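Local coordinates for DNA repair and recombination protein radB (PDB 2CVF) that is thought to take part in DNA repair and homologous recombination, binding DNA and hydrolysing ATP only very weakly, at residues F17-L22 / N146-V151; D52-F57 / D112-H117. All blocks are in the same frame, centred on the assembly; numbering follows the deposited sequence.

Contact 1 (F17-L22 / N146-V151)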
ATOM      1  N   PHE A  17       4.715  -4.692   9.258  1.00 31.92           N
ATOM      2  CA  PHE A  17       3.333  -4.329   9.158  1.00 44.59           C
ATOM      3  C   PHE A  17       2.655  -5.270  10.170  1.00 46.37           C
ATOM      4  O   PHE A  17       3.125  -5.387  11.320  1.00 45.64           O
ATOM      5  CB  PHE A  17       2.849  -4.509   7.707  1.00 52.78           C
ATOM      6  CG  PHE A  17       3.246  -3.370   6.781  1.00 53.24           C
ATOM      7  CD1 PHE A  17       2.586  -2.137   6.841  1.00 52.06           C
ATOM      8  CD2 PHE A  17       4.246  -3.539   5.830  1.00 54.68           C
ATOM      9  CE1 PHE A  17       2.909  -1.088   5.963  1.00 52.52           C
ATOM     10  CE2 PHE A  17       4.576  -2.497   4.947  1.00 55.92           C
ATOM     11  CZ  PHE A  17       3.901  -1.267   5.015  1.00 51.56           C
ATOM     12  N   ALA A  18       1.604  -5.971   9.745  1.00 48.94           N
ATOM     13  CA  ALA A  18       0.887  -6.898  10.617  1.00 39.66           C
ATOM     14  C   ALA A  18      -0.184  -7.645   9.834  1.00 31.85           C
ATOM     15  O   ALA A  18      -0.784  -7.091   8.917  1.00 29.82           O
ATOM     16  CB  ALA A  18       0.244  -6.129  11.767  1.00 37.77           C
ATOM     17  N   PRO A  19      -0.359  -8.942  10.121  1.00 25.93           N
ATOM     18  CA  PRO A  19      -1.358  -9.794   9.468  1.00 25.11           C
ATOM     19  C   PRO A  19      -2.767  -9.475   9.993  1.00 29.53           C
ATOM     20  O   PRO A  19      -2.943  -8.676  10.933  1.00 21.10           O
ATOM     21  CB  PRO A  19      -0.950 -11.199   9.911  1.00 21.85           C
ATOM     22  CG  PRO A  19       0.504 -11.080  10.148  1.00 24.94           C
ATOM     23  CD  PRO A  19       0.604  -9.762  10.867  1.00 22.68           C
ATOM     24  N   GLY A  20      -3.772 -10.109   9.396  1.00 32.68           N
ATOM     25  CA  GLY A  20      -5.135  -9.882   9.843  1.00 34.63           C
ATOM     26  C   GLY A  20      -5.685  -8.483   9.577  1.00 41.78           C
ATOM     27  O   GLY A  20      -6.896  -8.330   9.409  1.00 39.04           O
ATOM     28  N   VAL A  21      -4.820  -7.463   9.567  1.00 38.32           N
ATOM     29  CA  VAL A  21      -5.255  -6.098   9.327  1.00 34.13           C
ATOM     30  C   VAL A  21      -4.596  -5.453   8.116  1.00 34.54           C
ATOM     31  O   VAL A  21      -3.529  -5.891   7.664  1.00 14.72           O
ATOM     32  CB  VAL A  21      -5.001  -5.195  10.534  1.00 35.33           C
ATOM     33  CG1 VAL A  21      -3.578  -4.626  10.494  1.00 28.00           C
ATOM     34  CG2 VAL A  21      -6.056  -4.100  10.584  1.00 37.28           C
ATOM     35  N   LEU A  22      -5.255  -4.398   7.621  1.00 36.18           N
ATOM     36  CA  LEU A  22      -4.804  -3.620   6.464  1.00 29.20           C
ATOM     37  C   LEU A  22      -4.044  -2.389   6.993  1.00 28.76           C
ATOM     38  O   LEU A  22      -4.567  -1.611   7.818  1.00 20.96           O
ATOM     39  CB  LEU A  22      -6.011  -3.129   5.639  1.00 29.51           C
ATOM     40  CG  LEU A  22      -7.204  -3.969   5.141  1.00 26.22           C
ATOM     41  CD1 LEU A  22      -7.489  -5.131   6.072  1.00 32.35           C
ATOM     42  CD2 LEU A  22      -8.445  -3.086   5.013  1.00 20.40           C
ATOM     43  N   ASN A 146      -6.567 -14.019   8.077  1.00 38.17           N
ATOM     44  CA  ASN A 146      -5.228 -13.835   8.643  1.00 40.12           C
ATOM     45  C   ASN A 146      -4.183 -13.243   7.705  1.00 42.02           C
ATOM     46  O   ASN A 146      -2.973 -13.332   7.966  1.00 35.98           O
ATOM     47  CB  ASN A 146      -4.724 -15.177   9.174  1.00 42.59           C
ATOM     48  CG  ASN A 146      -5.251 -15.497  10.573  1.00 45.43           C
ATOM     49  OD1 ASN A 146      -5.929 -16.508  10.795  1.00 44.76           O
ATOM     50  ND2 ASN A 146      -4.913 -14.647  11.530  1.00 49.94           N
ATOM     51  N   ILE A 147      -4.671 -12.533   6.688  1.00 44.34           N
ATOM     52  CA  ILE A 147      -3.848 -11.938   5.630  1.00 37.80           C
ATOM     53  C   ILE A 147      -3.670 -10.422   5.753  1.00 36.35           C
ATOM     54  O   ILE A 147      -4.531  -9.725   6.293  1.00 35.73           O
ATOM     55  CB  ILE A 147      -4.499 -12.255   4.250  1.00 28.65           C
ATOM     56  CG1 ILE A 147      -3.495 -12.161   3.108  1.00 27.46           C
ATOM     57  CG2 ILE A 147      -5.672 -11.318   4.000  1.00 36.87           C
ATOM     58  CD1 ILE A 147      -4.177 -12.218   1.715  1.00 21.99           C
ATOM     59  N   PRO A 148      -2.504  -9.917   5.333  1.00 34.57           N
ATOM     60  CA  PRO A 148      -2.198  -8.484   5.368  1.00 38.48           C
ATOM     61  C   PRO A 148      -2.346  -7.854   3.961  1.00 44.14           C
ATOM     62  O   PRO A 148      -1.943  -8.439   2.951  1.00 51.93           O
ATOM     63  CB  PRO A 148      -0.738  -8.446   5.855  1.00 33.59           C
ATOM     64  CG  PRO A 148      -0.371  -9.895   6.161  1.00 35.41           C
ATOM     65  CD  PRO A 148      -1.262 -10.698   5.266  1.00 34.56           C
ATOM     66  N   VAL A 149      -2.907  -6.654   3.899  1.00 47.69           N
ATOM     67  CA  VAL A 149      -3.117  -5.951   2.632  1.00 49.27           C
ATOM     68  C   VAL A 149      -2.498  -4.553   2.777  1.00 51.38           C
ATOM     69  O   VAL A 149      -2.269  -4.085   3.903  1.00 50.69           O
ATOM     70  CB  VAL A 149      -4.681  -5.817   2.319  1.00 49.30           C
ATOM     71  CG1 VAL A 149      -4.960  -5.034   1.031  1.00 42.30           C
ATOM     72  CG2 VAL A 149      -5.324  -7.186   2.231  1.00 42.94           C
ATOM     73  N   ILE A 150      -2.215  -3.908   1.643  1.00 54.72           N
ATOM     74  CA  ILE A 150      -1.678  -2.548   1.598  1.00 50.91           C
ATOM     75  C   ILE A 150      -2.604  -1.771   0.689  1.00 51.87           C
ATOM     76  O   ILE A 150      -2.764  -2.109  -0.484  1.00 51.07           O
ATOM     77  CB  ILE A 150      -0.256  -2.448   1.031  1.00 49.20           C
ATOM     78  CG1 ILE A 150       0.756  -2.987   2.043  1.00 47.32           C
ATOM     79  CG2 ILE A 150       0.074  -0.985   0.697  1.00 47.95           C
ATOM     80  CD1 ILE A 150       0.820  -2.192   3.298  1.00 49.59           C
ATOM     81  N   VAL A 151      -3.202  -0.732   1.261  1.00 55.22           N
ATOM     82  CA  VAL A 151      -4.147   0.172   0.612  1.00 50.00           C
ATOM     83  C   VAL A 151      -3.380   1.449   0.257  1.00 45.98           C
ATOM     84  O   VAL A 151      -2.998   2.193   1.151  1.00 34.98           O
ATOM     85  CB  VAL A 151      -5.285   0.505   1.619  1.00 49.08           C
ATOM     86  CG1 VAL A 151      -6.491   1.081   0.904  1.00 53.62           C
ATOM     87  CG2 VAL A 151      -5.668  -0.752   2.433  1.00 43.80           C
TER

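Contact 2 (D52-F57 / D112-H117)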
ATOM      1  N   ASP A  52      -3.203  -2.349  -9.127  1.00 40.09           N
ATOM      2  CA  ASP A  52      -2.921  -0.951  -9.412  1.00 40.26           C
ATOM      3  C   ASP A  52      -3.993  -0.471 -10.372  1.00 37.94           C
ATOM      4  O   ASP A  52      -4.564  -1.260 -11.111  1.00 29.99           O
ATOM      5  CB  ASP A  52      -1.468  -0.736  -9.934  1.00 38.36           C
ATOM      6  CG  ASP A  52      -1.171  -1.451 -11.269  1.00 36.55           C
ATOM      7  OD1 ASP A  52      -1.003  -2.705 -11.287  1.00 27.41           O
ATOM      8  OD2 ASP A  52      -1.053  -0.724 -12.290  1.00 29.51           O
ATOM      9  N   THR A  53      -4.385   0.780 -10.239  1.00 41.77           N
ATOM     10  CA  THR A  53      -5.403   1.311 -11.122  1.00 50.32           C
ATOM     11  C   THR A  53      -4.826   2.480 -11.866  1.00 49.49           C
ATOM     12  O   THR A  53      -5.521   3.166 -12.607  1.00 55.88           O
ATOM     13  CB  THR A  53      -6.638   1.763 -10.352  1.00 59.89           C
ATOM     14  OG1 THR A  53      -6.594   1.235  -9.012  1.00 60.18           O
ATOM     15  CG2 THR A  53      -7.913   1.284 -11.081  1.00 56.31           C
ATOM     16  N   GLU A  54      -3.545   2.721 -11.630  1.00 46.79           N
ATOM     17  CA  GLU A  54      -2.838   3.793 -12.291  1.00 42.70           C
ATOM     18  C   GLU A  54      -1.428   3.281 -12.469  1.00 38.76           C
ATOM     19  O   GLU A  54      -1.214   2.094 -12.726  1.00 30.46           O
ATOM     20  CB  GLU A  54      -2.890   5.076 -11.452  1.00 43.32           C
ATOM     21  CG  GLU A  54      -2.321   4.967 -10.038  1.00 40.45           C
ATOM     22  CD  GLU A  54      -2.852   6.055  -9.118  1.00 36.60           C
ATOM     23  OE1 GLU A  54      -2.092   6.981  -8.773  1.00 44.77           O
ATOM     24  OE2 GLU A  54      -4.033   5.976  -8.738  1.00 26.38           O
ATOM     25  N   GLY A  55      -0.467   4.183 -12.421  1.00 46.46           N
ATOM     26  CA  GLY A  55       0.909   3.761 -12.536  1.00 44.43           C
ATOM     27  C   GLY A  55       1.252   2.930 -11.314  1.00 35.33           C
ATOM     28  O   GLY A  55       0.474   2.826 -10.360  1.00 38.93           O
ATOM     29  N   GLY A  56       2.452   2.383 -11.325  1.00 33.76           N
ATOM     30  CA  GLY A  56       2.885   1.541 -10.242  1.00 25.37           C
ATOM     31  C   GLY A  56       3.640   0.428 -10.911  1.00 20.77           C
ATOM     32  O   GLY A  56       4.856   0.518 -11.057  1.00 19.51           O
ATOM     33  N   PHE A  57       2.887  -0.544 -11.421  1.00 14.63           N
ATOM     34  CA  PHE A  57       3.417  -1.732 -12.093  1.00 26.56           C
ATOM     35  C   PHE A  57       4.698  -1.502 -12.866  1.00 24.83           C
ATOM     36  O   PHE A  57       4.736  -0.652 -13.746  1.00 23.81           O
ATOM     37  CB  PHE A  57       2.359  -2.303 -13.054  1.00 33.06           C
ATOM     38  CG  PHE A  57       2.005  -3.750 -12.789  1.00 31.96           C
ATOM     39  CD1 PHE A  57       2.890  -4.589 -12.085  1.00 33.97           C
ATOM     40  CD2 PHE A  57       0.792  -4.268 -13.243  1.00 29.84           C
ATOM     41  CE1 PHE A  57       2.563  -5.929 -11.851  1.00 35.62           C
ATOM     42  CE2 PHE A  57       0.436  -5.592 -13.028  1.00 30.56           C
ATOM     43  CZ  PHE A  57       1.318  -6.435 -12.326  1.00 39.87           C
ATOM     44  N   ASP A 112      -4.559   0.437  -5.463  1.00 35.14           N
ATOM     45  CA  ASP A 112      -4.253   1.789  -5.958  1.00 31.24           C
ATOM     46  C   ASP A 112      -5.458   2.643  -6.477  1.00 38.87           C
ATOM     47  O   ASP A 112      -5.466   3.020  -7.654  1.00 31.41           O
ATOM     48  CB  ASP A 112      -3.232   1.680  -7.113  1.00 36.04           C
ATOM     49  CG  ASP A 112      -1.866   1.147  -6.682  1.00 39.59           C
ATOM     50  OD1 ASP A 112      -1.597  -0.047  -6.919  1.00 38.66           O
ATOM     51  OD2 ASP A 112      -1.041   1.926  -6.140  1.00 40.29           O
ATOM     52  N   SER A 113      -6.505   2.952  -5.710  1.00 49.03           N
ATOM     53  CA  SER A 113      -6.809   2.615  -4.318  1.00 56.70           C
ATOM     54  C   SER A 113      -7.767   3.757  -3.928  1.00 57.78           C
ATOM     55  O   SER A 113      -8.627   3.627  -3.027  1.00 44.40           O
ATOM     56  CB  SER A 113      -5.563   2.664  -3.433  1.00 67.85           C
ATOM     57  OG  SER A 113      -5.697   1.867  -2.261  1.00 79.80           O
ATOM     58  N   ILE A 114      -7.607   4.860  -4.670  1.00 63.79           N
ATOM     59  CA  ILE A 114      -8.377   6.092  -4.503  1.00 73.46           C
ATOM     60  C   ILE A 114      -9.470   6.371  -5.563  1.00 72.88           C
ATOM     61  O   ILE A 114     -10.064   5.452  -6.131  1.00 74.46           O
ATOM     62  CB  ILE A 114      -7.450   7.378  -4.371  1.00 72.65           C
ATOM     63  CG1 ILE A 114      -6.785   7.738  -5.712  1.00 70.00           C
ATOM     64  CG2 ILE A 114      -6.445   7.200  -3.239  1.00 71.53           C
ATOM     65  CD1 ILE A 114      -5.663   6.813  -6.143  1.00 70.21           C
ATOM     66  N   THR A 115      -9.714   7.663  -5.782  1.00 70.47           N
ATOM     67  CA  THR A 115     -10.725   8.210  -6.667  1.00 63.82           C
ATOM     68  C   THR A 115     -10.729   7.804  -8.139  1.00 61.81           C
ATOM     69  O   THR A 115      -9.819   7.143  -8.634  1.00 58.40           O
ATOM     70  CB  THR A 115     -10.715   9.756  -6.513  1.00 63.68           C
ATOM     71  OG1 THR A 115     -11.659  10.368  -7.402  1.00 65.12           O
ATOM     72  CG2 THR A 115      -9.325  10.304  -6.766  1.00 63.22           C
ATOM     73  N   ALA A 116     -11.787   8.241  -8.818  1.00 63.07           N
ATOM     74  CA  ALA A 116     -12.036   7.991 -10.229  1.00 60.66           C
ATOM     75  C   ALA A 116     -12.934   9.092 -10.777  1.00 58.50           C
ATOM     76  O   ALA A 116     -13.526   9.874 -10.022  1.00 54.54           O
ATOM     77  CB  ALA A 116     -12.737   6.685 -10.387  1.00 56.55           C
ATOM     78  N   HIS A 117     -13.082   9.125 -12.098  1.00 61.77           N
ATOM     79  CA  HIS A 117     -13.935  10.133 -12.704  1.00 61.08           C
ATOM     80  C   HIS A 117     -14.908   9.693 -13.779  1.00 57.69           C
ATOM     81  O   HIS A 117     -14.723   8.678 -14.452  1.00 43.79           O
ATOM     82  CB  HIS A 117     -13.117  11.314 -13.200  1.00 58.05           C
ATOM     83  CG  HIS A 117     -13.352  12.559 -12.416  1.00 57.99           C
ATOM     84  ND1 HIS A 117     -13.112  12.633 -11.061  1.00 60.00           N
ATOM     85  CD2 HIS A 117     -13.854  13.761 -12.774  1.00 56.24           C
ATOM     86  CE1 HIS A 117     -13.459  13.828 -10.618  1.00 58.98           C
ATOM     87  NE2 HIS A 117     -13.914  14.530 -11.637  1.00 56.48           N
TER

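Contact 1 (F17-L22 / N146-V151)
The aromatic ring of F17 lies across the end of I150, the two side chains meeting at about a right angle. From a CB that points toward 146-151, CG is set anti to the carbonyl carbon and beside the backbone N (chi1 -79°), which carries the ring over the isoleucine. CD1 is the first ring atom to come close to the I150 methyl CD1, at 4.0 Å. CE1 and CZ of F17 then approach that methyl more closely, each at 3.6 Å, while CE2 touches it more distantly. The methyl thus sits over one face, displaced toward the rim, and makes a CH-pi contact 21° off the ring normal. With an alanine here, I150 CD1 would probably lose the face it rests on, and a gap would open between the loop and the strand.

Nearer the start of both segments, P19 and P148 pack together. The CB of P148 lies 3.3 Å from the carbonyl oxygen A18 O, and its CG reaches P19 CA at 3.5 Å. P19 in turn sets its own CB against the backbone oxygen of N146, the residue of positive phi in the Schellman motif that closes helix 134-144. At the other end L22 runs alongside two valines: its CB meets V151 CG2 at 4.0 Å and its CG packs on V149 CB. L22 also touches A142 of helix 134-144.

Just after 17-22, T23 makes a backbone hydrogen bond with V149. The contact therefore brings the run into edge strand 25-27 against strand 150-154, its neighbour in the parallel sheet of the RecA-like P-loop NTPase core, shortly ahead of the predicted ATP-binding loop.

Contact 2 (D52-F57 / D112-H117)
At the end of strand 109-111, where RecA-like proteins carry the Walker B aspartate, D112 meets D52 and T53 from the loop that follows the neighbouring strand 48-51. The T53 hydroxyl gives a hydrogen bond to the backbone oxygen of D112, OG1 to O 2.5 Å, a short length that carries little weight at this resolution. In the model it comes in from above the carbonyl plane, 72° out of it, rather than along a lone pair. On the side chain of D112, CG stands anti to the carbonyl carbon and beside the backbone N (chi1 -65°), which directs OD1 to the CA and CB of D52, not to its carboxylate; the OD1 atoms of D52 and D112 are 5.1 Å apart. D112 CB approaches T53 N at 3.5 Å.

Both loops leave the C-terminal end of the parallel strands, where P-loop ATPases build their nucleotide site. The side chains of D112 and T34, in the predicted ATP-binding loop, are about 5 Å apart, consistent with D112 being the Walker B aspartate. The peptide between D112 and S113 is cis.

Past it I114 crosses E54 at about a right angle, its CD1 methyl meeting OE2 of E54. These side chains also lean on strand 150-154, E54 on Q154 and I114 on N153, while T53 packs on P85 and F88.

Contact 1 is mostly buried and its side-chain contacts are apolar, built from an aromatic face, prolines and branched aliphatics. Contact 2 is partly buried; carboxylates, a hydroxyl and a carbonyl do most of the touching, and it lies at the C-terminal end of the parallel strands, beside the predicted ATP-binding loop. The two share their surroundings: strand 150-154 supplies part of contact 1 and touches both loops of contact 2, while strand 109-111, beside it, leads into 112-117. Their centres are 19 Å apart, yet they meet directly where V151 CG1 packs on S113 OG at 3.4 Å. Along the chain, contact 2 is nested within the loop that contact 1 closes.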